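Local coordinates for Can2 (Sulfobacillus thermosulfidooxidans, PDB 7BDV), which is a dual-specificity nuclease of type III CRISPR defence that binds cyclic tetra-adenylate through its CARF domains, at residues Ile309-Asp313 and Arg341-Ile347; Leu249-Ile253 and Leu356-Ile361; Ala90-Val94 and Ala105-Phe109; Phe242-Val246 and Pro353-His357. All coordinates share one frame; numbering follows the deposited sequence.

Overall arrangement
Nearest the N terminus, contact 3 closes a short loop within the CARF domain, joining strand 90-93 to the helix that follows it in the same beta-alpha-beta unit. The other three contacts belong to the endonuclease domain. Helix 231-254 starts two of them: its residues 242-246 open contact 4 and, two turns later, its residues 249-253 open contact 2. Both close only about a hundred residues on, after much of the nuclease sheet, when the chain returns at 353-361; there they end on one stretch and share Leu-356 and His-357. Contact 1 opens and closes within both of these long loops, pairing helix 306-320 with the end of helix 336-344. Contacts 1 and 3 also touch the second subunit.

Contact 1. Residues Ile309-Asp313 and Arg341-Ile347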
loop_
_atom_site.group_PDB
_atom_site.type_symbol
_atom_site.label_atom_id
_atom_site.label_comp_id
_atom_site.label_asym_id
_atom_site.label_seq_id
_atom_site.Cartn_x
_atom_site.Cartn_y
_atom_site.Cartn_z
ATOM N N ILE A 309 4.497 11.503 -2.556
ATOM C CA ILE A 309 4.713 10.376 -1.612
ATOM C C ILE A 309 3.520 9.402 -1.663
ATOM O O ILE A 309 3.759 8.180 -1.658
ATOM C CB ILE A 309 4.988 10.884 -0.186
ATOM C CG1 ILE A 309 6.281 11.703 -0.134
ATOM C CG2 ILE A 309 5.001 9.714 0.783
ATOM C CD1 ILE A 309 6.432 12.547 1.127
ATOM N N TYR A 310 2.290 9.912 -1.688
ATOM C CA TYR A 310 1.046 9.102 -1.726
ATOM C C TYR A 310 1.007 8.306 -3.035
ATOM O O TYR A 310 0.611 7.151 -3.026
ATOM C CB TYR A 310 -0.208 9.964 -1.664
ATOM C CG TYR A 310 -0.482 10.655 -0.354
ATOM C CD1 TYR A 310 -0.387 9.992 0.854
ATOM C CD2 TYR A 310 -0.898 11.973 -0.338
ATOM C CE1 TYR A 310 -0.695 10.623 2.046
ATOM C CE2 TYR A 310 -1.204 12.619 0.848
ATOM C CZ TYR A 310 -1.067 11.953 2.048
ATOM O OH TYR A 310 -1.336 12.586 3.226
ATOM N N LYS A 311 1.387 8.929 -4.137
ATOM C CA LYS A 311 1.412 8.257 -5.462
ATOM C C LYS A 311 2.449 7.126 -5.410
ATOM O O LYS A 311 2.071 5.985 -5.744
ATOM C CB LYS A 311 1.682 9.285 -6.565
ATOM C CG LYS A 311 1.675 8.712 -7.978
ATOM C CD LYS A 311 2.559 9.450 -8.955
ATOM C CE LYS A 311 2.092 9.276 -10.383
ATOM N NZ LYS A 311 0.994 10.214 -10.714
ATOM N N ILE A 312 3.678 7.403 -4.950
ATOM C CA ILE A 312 4.769 6.382 -4.818
ATOM C C ILE A 312 4.230 5.197 -4.008
ATOM O O ILE A 312 4.373 4.013 -4.449
ATOM C CB ILE A 312 6.032 6.974 -4.146
ATOM C CG1 ILE A 312 6.781 7.998 -4.995
ATOM C CG2 ILE A 312 6.972 5.872 -3.723
ATOM C CD1 ILE A 312 7.901 8.720 -4.220
ATOM N N ASP A 313 3.646 5.489 -2.839
ATOM C CA ASP A 313 3.125 4.445 -1.936
ATOM C C ASP A 313 2.063 3.611 -2.673
ATOM O O ASP A 313 2.172 2.388 -2.643
ATOM C CB ASP A 313 2.563 5.059 -0.656
ATOM C CG ASP A 313 2.230 4.018 0.397
ATOM O OD1 ASP A 313 2.960 3.024 0.467
ATOM O OD2 ASP A 313 1.240 4.206 1.135
ATOM N N ARG A 341 6.797 10.820 6.651
ATOM C CA ARG A 341 5.767 10.032 5.920
ATOM C C ARG A 341 6.473 8.937 5.107
ATOM O O ARG A 341 6.000 7.764 5.125
ATOM C CB ARG A 341 4.867 10.911 5.047
ATOM C CG ARG A 341 3.751 10.111 4.378
ATOM C CD ARG A 341 2.624 10.977 3.860
ATOM N NE ARG A 341 1.945 11.718 4.916
ATOM C CZ ARG A 341 0.926 11.279 5.660
ATOM N NH1 ARG A 341 0.425 10.063 5.495
ATOM N NH2 ARG A 341 0.413 12.077 6.578
ATOM N N CYS A 342 7.579 9.279 4.447
ATOM C CA CYS A 342 8.410 8.307 3.703
ATOM C C CYS A 342 8.851 7.162 4.617
ATOM O O CYS A 342 8.659 5.985 4.232
ATOM C CB CYS A 342 9.612 8.991 3.069
ATOM S SG CYS A 342 9.135 10.014 1.668
ATOM N N LEU A 343 9.415 7.474 5.788
ATOM C CA LEU A 343 9.835 6.446 6.782
ATOM C C LEU A 343 8.624 5.576 7.139
ATOM O O LEU A 343 8.742 4.344 7.097
ATOM C CB LEU A 343 10.429 7.110 8.034
ATOM C CG LEU A 343 10.836 6.147 9.151
ATOM C CD1 LEU A 343 11.973 5.246 8.678
ATOM C CD2 LEU A 343 11.219 6.901 10.423
ATOM N N ASN A 344 7.498 6.204 7.467
ATOM C CA ASN A 344 6.246 5.503 7.836
ATOM C C ASN A 344 5.796 4.553 6.703
ATOM O O ASN A 344 5.224 3.506 7.008
ATOM C CB ASN A 344 5.147 6.513 8.153
ATOM C CG ASN A 344 3.937 5.846 8.766
ATOM O OD1 ASN A 344 4.044 5.298 9.859
ATOM N ND2 ASN A 344 2.813 5.860 8.066
ATOM N N ASN A 345 6.047 4.910 5.439
ATOM C CA ASN A 345 5.517 4.186 4.249
ATOM C C ASN A 345 6.576 3.242 3.660
ATOM O O ASN A 345 6.335 2.719 2.557
ATOM C CB ASN A 345 5.026 5.178 3.194
ATOM C CG ASN A 345 3.719 5.844 3.575
ATOM O OD1 ASN A 345 3.242 5.729 4.709
ATOM N ND2 ASN A 345 3.136 6.550 2.628
ATOM N N SER A 346 7.703 3.066 4.355
ATOM C CA SER A 346 8.882 2.258 3.944
ATOM C C SER A 346 9.452 2.760 2.609
ATOM O O SER A 346 9.937 1.933 1.818
ATOM C CB SER A 346 8.540 0.780 3.865
ATOM O OG SER A 346 8.229 0.253 5.143
ATOM N N ILE A 347 9.410 4.069 2.361
ATOM C CA ILE A 347 10.026 4.707 1.162
ATOM C C ILE A 347 11.369 5.287 1.593
ATOM O O ILE A 347 11.377 6.181 2.448
ATOM C CB ILE A 347 9.085 5.768 0.579
ATOM C CG1 ILE A 347 7.742 5.159 0.169
ATOM C CG2 ILE A 347 9.738 6.538 -0.549
ATOM C CD1 ILE A 347 6.712 6.166 -0.232
#
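Arg-341 reaches across to Ile-309 and Tyr-310 with nearly the whole length of its side chain. CB heads toward helix 306-320, and CG, anti to the backbone N (chi1 -176°), lies 3.8 Å from CG2 of Ile-309. CD then meets CE1 of Tyr-310 at 3.8 Å. A bend at chi3 (-62°) turns the guanidinium so that Tyr-310 OH sits over the centre of one face, 3.6 Å from CZ, with ring and guanidinium planes 56° apart. NE is buried without a polar partner in the model, but NH1 hydrogen-bonds Asn-275 of the second subunit and NH2 makes a weak bond to Ser-274 there. A long chain suits this place, since its methylenes pack while its charge reaches the dimer partner.

The carboxylate of Asp-313 stacks on the amide of Asn-345, with OD2 3.4 Å from ND2 at an angle too poor for a hydrogen bond. Asp-313 is held instead by the second subunit, OD1 in a salt bridge with Arg-318 and OD2 by a hydrogen bond with Ser-314. Ser-346, with positive phi, is the C' residue of a Schellman motif that ends helix 336-344 and swings Ile-347 back inward. CD1 of Ile-347 meets CG2 of Ile-312 at 3.5 Å, while Ile-309 CD1 lies against Cys-342 SG. Ile-312 and Ile-347 both rest on Ser-326 and Phe-328, so that helix 306-320 and the chain leaving helix 336-344 both pack on strand 325-329 of the nuclease sheet.

Contact 2. Residues Leu249-Ile253 and Leu356-Ile361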
loop_
_atom_site.group_PDB
_atom_site.type_symbol
_atom_site.label_atom_id
_atom_site.label_comp_id
_atom_site.label_asym_id
_atom_site.label_seq_id
_atom_site.Cartn_x
_atom_site.Cartn_y
_atom_site.Cartn_z
ATOM N N LEU A 249 24.425 7.240 -11.570
ATOM C CA LEU A 249 24.893 6.550 -10.327
ATOM C C LEU A 249 24.554 5.041 -10.443
ATOM O O LEU A 249 25.365 4.182 -10.008
ATOM C CB LEU A 249 24.234 7.158 -9.075
ATOM C CG LEU A 249 24.689 8.573 -8.688
ATOM C CD1 LEU A 249 24.092 9.016 -7.354
ATOM C CD2 LEU A 249 26.185 8.635 -8.532
ATOM N N LEU A 250 23.393 4.691 -10.994
ATOM C CA LEU A 250 22.975 3.262 -11.081
ATOM C C LEU A 250 23.832 2.529 -12.128
ATOM O O LEU A 250 24.135 1.347 -11.900
ATOM C CB LEU A 250 21.475 3.168 -11.347
ATOM C CG LEU A 250 20.629 3.661 -10.169
ATOM C CD1 LEU A 250 19.191 3.836 -10.565
ATOM C CD2 LEU A 250 20.754 2.740 -8.965
ATOM N N ARG A 251 24.267 3.202 -13.187
ATOM C CA ARG A 251 25.223 2.627 -14.175
ATOM C C ARG A 251 26.583 2.394 -13.504
ATOM O O ARG A 251 27.160 1.329 -13.694
ATOM C CB ARG A 251 25.377 3.554 -15.374
ATOM C CG ARG A 251 24.131 3.633 -16.246
ATOM C CD ARG A 251 24.460 4.270 -17.583
ATOM N NE ARG A 251 25.396 3.463 -18.361
ATOM N N GLN A 252 27.090 3.342 -12.698
ATOM C CA GLN A 252 28.334 3.136 -11.922
ATOM C C GLN A 252 28.169 1.913 -11.033
ATOM O O GLN A 252 29.057 0.981 -11.110
ATOM C CB GLN A 252 28.700 4.339 -11.033
ATOM C CG GLN A 252 29.133 5.578 -11.786
ATOM C CD GLN A 252 29.516 6.669 -10.807
ATOM O OE1 GLN A 252 30.166 6.413 -9.785
ATOM N NE2 GLN A 252 29.062 7.875 -11.091
ATOM N N ILE A 253 27.117 1.889 -10.200
ATOM C CA ILE A 253 26.875 0.783 -9.235
ATOM C C ILE A 253 26.769 -0.562 -9.996
ATOM O O ILE A 253 27.314 -1.568 -9.482
ATOM C CB ILE A 253 25.613 1.053 -8.415
ATOM C CG1 ILE A 253 25.804 2.201 -7.413
ATOM C CG2 ILE A 253 25.161 -0.221 -7.737
ATOM C CD1 ILE A 253 24.499 2.725 -6.907
ATOM N N LEU A 356 23.783 10.381 -2.235
ATOM C CA LEU A 356 22.853 9.465 -2.941
ATOM C C LEU A 356 23.534 8.125 -3.214
ATOM O O LEU A 356 22.901 7.080 -2.957
ATOM C CB LEU A 356 22.354 10.117 -4.234
ATOM C CG LEU A 356 21.267 9.333 -4.978
ATOM C CD1 LEU A 356 20.029 9.103 -4.111
ATOM C CD2 LEU A 356 20.896 10.033 -6.244
ATOM N N HIS A 357 24.781 8.128 -3.668
ATOM C CA HIS A 357 25.481 6.869 -4.054
ATOM C C HIS A 357 25.459 5.947 -2.854
ATOM O O HIS A 357 25.028 4.809 -2.968
ATOM C CB HIS A 357 26.930 7.094 -4.525
ATOM C CG HIS A 357 27.603 5.808 -4.905
ATOM N ND1 HIS A 357 28.252 5.008 -3.953
ATOM C CD2 HIS A 357 27.643 5.121 -6.078
ATOM C CE1 HIS A 357 28.731 3.933 -4.552
ATOM N NE2 HIS A 357 28.364 3.965 -5.852
ATOM N N HIS A 358 25.893 6.455 -1.708
ATOM C CA HIS A 358 25.952 5.672 -0.460
ATOM C C HIS A 358 24.560 5.169 -0.066
ATOM O O HIS A 358 24.456 3.978 0.385
ATOM C CB HIS A 358 26.583 6.513 0.654
ATOM C CG HIS A 358 26.658 5.756 1.916
ATOM N ND1 HIS A 358 25.751 5.959 2.935
ATOM C CD2 HIS A 358 27.519 4.784 2.312
ATOM C CE1 HIS A 358 26.058 5.147 3.936
ATOM N NE2 HIS A 358 27.160 4.417 3.585
ATOM N N GLN A 359 23.539 6.015 -0.198
ATOM C CA GLN A 359 22.137 5.683 0.143
ATOM C C GLN A 359 21.594 4.618 -0.823
ATOM O O GLN A 359 20.891 3.742 -0.390
ATOM C CB GLN A 359 21.290 6.957 0.153
ATOM C CG GLN A 359 21.644 7.855 1.327
ATOM C CD GLN A 359 20.699 9.011 1.473
ATOM O OE1 GLN A 359 20.667 9.923 0.655
ATOM N NE2 GLN A 359 19.969 8.995 2.575
ATOM N N LEU A 360 21.923 4.701 -2.103
ATOM C CA LEU A 360 21.474 3.697 -3.099
ATOM C C LEU A 360 22.047 2.332 -2.717
ATOM O O LEU A 360 21.271 1.350 -2.719
ATOM C CB LEU A 360 21.917 4.145 -4.495
ATOM C CG LEU A 360 21.063 5.220 -5.140
ATOM C CD1 LEU A 360 21.658 5.640 -6.475
ATOM C CD2 LEU A 360 19.669 4.708 -5.391
ATOM N N ILE A 361 23.325 2.268 -2.340
ATOM C CA ILE A 361 24.013 1.003 -1.944
ATOM C C ILE A 361 23.335 0.460 -0.671
ATOM O O ILE A 361 22.991 -0.775 -0.642
ATOM C CB ILE A 361 25.529 1.205 -1.791
ATOM C CG1 ILE A 361 26.202 1.542 -3.131
ATOM C CG2 ILE A 361 26.191 -0.004 -1.134
ATOM C CD1 ILE A 361 26.140 0.445 -4.171
#
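Ile-253 pushes its side chain between His-357, Leu-360 and Ile-361 of the neighbouring helix. Its CG1 comes within 3.5 Å of His-357 NE2 and 3.7 Å of Ile-361 CD1, sliding past both side chains in the opposite sense, while the side chain crosses that of Leu-360 at about a right angle, CD1 touching its CB. The branched isoleucine can thus serve three neighbours at once. In His-357 a chi1 of 180° turns the imidazole away from its own backbone N and toward helix 231-254; there its CD2-NE2 side lies against the isoleucine at the partly exposed margin, a fitting place for a ring that tolerates both hydrocarbon and water.

These are two helices of the endonuclease domain, whose family belongs to the PD-(D/E)xK clan. Their local axes approach to 10.6 Å and cross at -57°, and beneath them Leu-250 and Leu-360 both reach Ile-290 of strand 286-291.

Leu-249 fills the other end of the crossing. Its CD1 lies 3.5 Å from CD2 of Leu-356 and close to that residue's CB and CG as well, and its CB touches Leu-360 CD1 at 4.0 Å. The same CD1 of Leu-360 also meets CD2 of Leu-250 at 3.9 Å.

Contact 3. Residues Ala90-Val94 and Ala105-Phe109; sequences AILNV and AFDRF
Asp-107 OD2, on the side of helix 99-111 turned away from the packing of Leu-92 on Phe-109, is gripped twice. Arg-108 NH1 forms a salt bridge with it at 3.1 Å, lying nearly in line with the C-O bond, and Gln-77 of helix 73-86 hydrogen-bonds the same oxygen. Arg-108 has a second acidic partner in Asp-81.

The inner side of the helix is apolar. Leu-92 CB stands over one face of the Phe-109 ring in a CH-pi contact, 3.7 Å from the centroid and 17° off the normal. The extended chi1 of Leu-92 (175°) carries CD2 on to Ala-105 CB at 3.8 Å; alanine's small methyl leaves the branch room. Ala-90 CB meets Phe-109 CE2 at 3.7 Å, and Val-94 CG2 touches Phe-106 CB at 4.2 Å.

The contact packs the helix of a beta-alpha-beta unit, running on to strand 116-120, against its first strand in the CARF domain. Its nearest atom is about 6 Å from the bound nucleic acid, and Val-94 and Phe-106 also pack on Leu-103 of the second subunit. Across these two segments the attraction is apolar, from burial of hydrocarbon, close packing and the CH-pi contact, while the charged groups lie on the outer side of the helix.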
loop_
_atom_site.group_PDB
_atom_site.type_symbol
_atom_site.label_atom_id
_atom_site.label_comp_id
_atom_site.label_asym_id
_atom_site.label_seq_id
_atom_site.Cartn_x
_atom_site.Cartn_y
_atom_site.Cartn_z
ATOM N N ALA A 90 5.926 -36.015 -6.097
ATOM C CA ALA A 90 5.552 -34.593 -6.070
ATOM C C ALA A 90 6.500 -33.867 -5.105
ATOM O O ALA A 90 6.934 -34.498 -4.138
ATOM C CB ALA A 90 4.116 -34.488 -5.665
ATOM N N ILE A 91 6.788 -32.589 -5.351
ATOM C CA ILE A 91 7.455 -31.657 -4.386
ATOM C C ILE A 91 6.486 -30.490 -4.127
ATOM O O ILE A 91 5.822 -30.057 -5.080
ATOM C CB ILE A 91 8.827 -31.201 -4.926
ATOM C CG1 ILE A 91 9.442 -30.039 -4.144
ATOM C CG2 ILE A 91 8.730 -30.843 -6.394
ATOM C CD1 ILE A 91 10.887 -29.808 -4.478
ATOM N N LEU A 92 6.395 -30.032 -2.876
ATOM C CA LEU A 92 5.468 -28.954 -2.445
ATOM C C LEU A 92 6.271 -27.673 -2.235
ATOM O O LEU A 92 7.269 -27.698 -1.506
ATOM C CB LEU A 92 4.741 -29.353 -1.164
ATOM C CG LEU A 92 3.845 -28.271 -0.566
ATOM C CD1 LEU A 92 2.633 -28.058 -1.436
ATOM C CD2 LEU A 92 3.403 -28.636 0.846
ATOM N N ASN A 93 5.822 -26.597 -2.873
ATOM C CA ASN A 93 6.139 -25.192 -2.526
ATOM C C ASN A 93 5.041 -24.703 -1.581
ATOM O O ASN A 93 3.945 -24.510 -2.034
ATOM C CB ASN A 93 6.306 -24.331 -3.768
ATOM C CG ASN A 93 6.839 -22.948 -3.428
ATOM O OD1 ASN A 93 6.727 -22.478 -2.285
ATOM N ND2 ASN A 93 7.393 -22.295 -4.421
ATOM N N VAL A 94 5.356 -24.555 -0.291
ATOM C CA VAL A 94 4.369 -24.279 0.791
ATOM C C VAL A 94 4.330 -22.759 1.064
ATOM O O VAL A 94 3.688 -22.341 2.050
ATOM C CB VAL A 94 4.739 -25.108 2.044
ATOM C CG1 VAL A 94 5.985 -24.579 2.744
ATOM C CG2 VAL A 94 3.589 -25.255 3.044
ATOM N N ALA A 105 -1.546 -29.033 3.264
ATOM C CA ALA A 105 -0.641 -29.584 2.230
ATOM C C ALA A 105 0.655 -30.029 2.896
ATOM O O ALA A 105 1.115 -31.129 2.635
ATOM C CB ALA A 105 -0.430 -28.555 1.141
ATOM N N PHE A 106 1.235 -29.197 3.762
ATOM C CA PHE A 106 2.432 -29.569 4.545
ATOM C C PHE A 106 2.208 -30.922 5.220
ATOM O O PHE A 106 3.050 -31.839 5.049
ATOM C CB PHE A 106 2.760 -28.491 5.575
ATOM C CG PHE A 106 4.071 -28.705 6.258
ATOM C CD1 PHE A 106 5.259 -28.304 5.665
ATOM C CD2 PHE A 106 4.116 -29.273 7.513
ATOM C CE1 PHE A 106 6.466 -28.466 6.328
ATOM C CE2 PHE A 106 5.322 -29.406 8.186
ATOM C CZ PHE A 106 6.497 -29.019 7.587
ATOM N N ASP A 107 1.107 -31.052 5.963
ATOM C CA ASP A 107 0.762 -32.268 6.740
ATOM C C ASP A 107 0.843 -33.534 5.862
ATOM O O ASP A 107 1.452 -34.516 6.308
ATOM C CB ASP A 107 -0.629 -32.143 7.364
ATOM C CG ASP A 107 -0.978 -33.335 8.239
ATOM O OD1 ASP A 107 -0.491 -33.388 9.388
ATOM O OD2 ASP A 107 -1.722 -34.227 7.752
ATOM N N ARG A 108 0.228 -33.532 4.680
ATOM C CA ARG A 108 0.140 -34.734 3.803
ATOM C C ARG A 108 1.487 -34.982 3.113
ATOM O O ARG A 108 1.844 -36.152 2.934
ATOM C CB ARG A 108 -0.952 -34.573 2.746
ATOM C CG ARG A 108 -2.342 -34.336 3.308
ATOM C CD ARG A 108 -2.632 -35.108 4.587
ATOM N NE ARG A 108 -2.513 -36.538 4.371
ATOM C CZ ARG A 108 -2.301 -37.447 5.317
ATOM N NH1 ARG A 108 -2.150 -37.092 6.585
ATOM N NH2 ARG A 108 -2.225 -38.723 4.984
ATOM N N PHE A 109 2.218 -33.923 2.748
ATOM C CA PHE A 109 3.544 -34.037 2.098
ATOM C C PHE A 109 4.573 -34.522 3.125
ATOM O O PHE A 109 5.431 -35.343 2.759
ATOM C CB PHE A 109 3.919 -32.735 1.397
ATOM C CG PHE A 109 3.382 -32.640 -0.005
ATOM C CD1 PHE A 109 2.061 -32.332 -0.234
ATOM C CD2 PHE A 109 4.218 -32.829 -1.086
ATOM C CE1 PHE A 109 1.570 -32.233 -1.532
ATOM C CE2 PHE A 109 3.732 -32.753 -2.379
ATOM C CZ PHE A 109 2.417 -32.439 -2.598
#

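Contact 4. Residues Phe242-Val246 and Pro353-His357; sequences FEHYV and PSQLH
Val-246 and Leu-356 make the tight part of this contact, in which helix 231-254 of the endonuclease domain packs against the turn leading into helix 356-365. CG2 of Val-246 lies 3.7 Å from CD2 of Leu-356, the two side chains crossing at about a right angle. The same valine methyl also sits over one face of the Phe-242 ring, toward its rim, so within a single turn of the helix it is flanked by a ring and a leucine. A trans first torsion (-177°) extends Phe-242 until CE1 is 3.9 Å from Pro-353 CG. Proline suits the position because its compact apolar ring packs well and its fixed phi agrees with the helical course of the chain. Pro-353 also touches Ser-178 and Tyr-331.

Polar chemistry takes over toward Tyr-245, which is only partly buried. Its CE2 still brushes Pro-353 CB at 4.1 Å, but the hydroxyl projects beyond the hydrocarbon to a water 2.8 Å from OH. The water also lies very close to the carbonyl oxygen of Pro-353, a bond whose shortness makes its exact geometry doubtful, and weakly accepts the N-H of His-357. A tyrosine fits such a border, its ring serving the packing and its OH the water. Ser-354 and Gln-355 point away from helix 231-254 and are exposed; there Gln-355 NE2 hydrogen-bonds Ser-354 OG at 2.7 Å, with an N-H...O angle of 166° and the hydroxyl oxygen in the amide plane.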
loop_
_atom_site.group_PDB
_atom_site.type_symbol
_atom_site.label_atom_id
_atom_site.label_comp_id
_atom_site.label_asym_id
_atom_site.label_seq_id
_atom_site.Cartn_x
_atom_site.Cartn_y
_atom_site.Cartn_z
ATOM N N PHE A 242 18.758 15.960 -13.036
ATOM C CA PHE A 242 18.871 15.158 -11.794
ATOM C C PHE A 242 18.437 13.714 -12.070
ATOM O O PHE A 242 19.023 12.815 -11.493
ATOM C CB PHE A 242 18.017 15.754 -10.676
ATOM C CG PHE A 242 18.160 14.994 -9.383
ATOM C CD1 PHE A 242 19.391 14.936 -8.756
ATOM C CD2 PHE A 242 17.089 14.274 -8.846
ATOM C CE1 PHE A 242 19.528 14.209 -7.578
ATOM C CE2 PHE A 242 17.233 13.569 -7.665
ATOM C CZ PHE A 242 18.458 13.526 -7.043
ATOM N N GLU A 243 17.439 13.515 -12.921
ATOM C CA GLU A 243 17.008 12.159 -13.367
ATOM C C GLU A 243 18.202 11.464 -14.016
ATOM O O GLU A 243 18.394 10.327 -13.760
ATOM C CB GLU A 243 15.825 12.254 -14.347
ATOM C CG GLU A 243 14.603 12.970 -13.779
ATOM C CD GLU A 243 13.366 12.966 -14.674
ATOM O OE1 GLU A 243 12.898 11.841 -15.030
ATOM O OE2 GLU A 243 12.861 14.085 -15.012
ATOM N N HIS A 244 18.980 12.150 -14.836
ATOM C CA HIS A 244 20.171 11.574 -15.521
ATOM C C HIS A 244 21.244 11.303 -14.459
ATOM O O HIS A 244 21.924 10.264 -14.511
ATOM C CB HIS A 244 20.671 12.481 -16.626
ATOM C CG HIS A 244 19.853 12.482 -17.864
ATOM N ND1 HIS A 244 19.014 13.533 -18.182
ATOM C CD2 HIS A 244 19.772 11.592 -18.878
ATOM C CE1 HIS A 244 18.414 13.281 -19.330
ATOM N NE2 HIS A 244 18.877 12.093 -19.789
ATOM N N TYR A 245 21.405 12.201 -13.485
ATOM C CA TYR A 245 22.401 11.996 -12.410
ATOM C C TYR A 245 22.105 10.663 -11.704
ATOM O O TYR A 245 23.011 9.827 -11.512
ATOM C CB TYR A 245 22.436 13.207 -11.468
ATOM C CG TYR A 245 23.354 13.016 -10.296
ATOM C CD1 TYR A 245 24.721 12.862 -10.475
ATOM C CD2 TYR A 245 22.848 12.932 -9.008
ATOM C CE1 TYR A 245 25.560 12.608 -9.405
ATOM C CE2 TYR A 245 23.671 12.676 -7.936
ATOM C CZ TYR A 245 25.035 12.591 -8.124
ATOM O OH TYR A 245 25.782 12.332 -7.014
ATOM N N VAL A 246 20.862 10.462 -11.282
ATOM C CA VAL A 246 20.406 9.240 -10.567
ATOM C C VAL A 246 20.677 8.010 -11.460
ATOM O O VAL A 246 21.186 7.005 -10.971
ATOM C CB VAL A 246 18.926 9.360 -10.185
ATOM C CG1 VAL A 246 18.346 8.038 -9.717
ATOM C CG2 VAL A 246 18.694 10.445 -9.140
ATOM N N PRO A 353 22.051 15.155 -2.882
ATOM C CA PRO A 353 22.747 14.439 -3.957
ATOM C C PRO A 353 24.161 13.930 -3.633
ATOM O O PRO A 353 24.542 12.907 -4.169
ATOM C CB PRO A 353 22.744 15.477 -5.057
ATOM C CG PRO A 353 21.434 16.201 -4.825
ATOM C CD PRO A 353 21.374 16.375 -3.323
ATOM N N SER A 354 24.902 14.632 -2.761
ATOM C CA SER A 354 26.230 14.206 -2.239
ATOM C C SER A 354 26.157 12.824 -1.586
ATOM O O SER A 354 27.176 12.101 -1.670
ATOM C CB SER A 354 26.788 15.212 -1.253
ATOM O OG SER A 354 26.064 15.130 -0.034
ATOM N N GLN A 355 25.048 12.461 -0.945
ATOM C CA GLN A 355 24.892 11.200 -0.178
ATOM C C GLN A 355 24.221 10.097 -1.030
ATOM O O GLN A 355 24.081 8.973 -0.518
ATOM C CB GLN A 355 23.995 11.382 1.040
ATOM C CG GLN A 355 24.378 12.567 1.912
ATOM C CD GLN A 355 25.793 12.432 2.389
ATOM O OE1 GLN A 355 26.113 11.538 3.163
ATOM N NE2 GLN A 355 26.642 13.350 1.963
ATOM N N LEU A 356 23.783 10.381 -2.235
ATOM C CA LEU A 356 22.853 9.465 -2.941
ATOM C C LEU A 356 23.534 8.125 -3.214
ATOM O O LEU A 356 22.901 7.080 -2.957
ATOM C CB LEU A 356 22.354 10.117 -4.234
ATOM C CG LEU A 356 21.267 9.333 -4.978
ATOM C CD1 LEU A 356 20.029 9.103 -4.111
ATOM C CD2 LEU A 356 20.896 10.033 -6.244
ATOM N N HIS A 357 24.781 8.128 -3.668
ATOM C CA HIS A 357 25.481 6.869 -4.054
ATOM C C HIS A 357 25.459 5.947 -2.854
ATOM O O HIS A 357 25.028 4.809 -2.968
ATOM C CB HIS A 357 26.930 7.094 -4.525
ATOM C CG HIS A 357 27.603 5.808 -4.905
ATOM N ND1 HIS A 357 28.252 5.008 -3.953
ATOM C CD2 HIS A 357 27.643 5.121 -6.078
ATOM C CE1 HIS A 357 28.731 3.933 -4.552
ATOM N NE2 HIS A 357 28.364 3.965 -5.852
HETATM O O HOH W 1 26.127 11.067 -4.539
#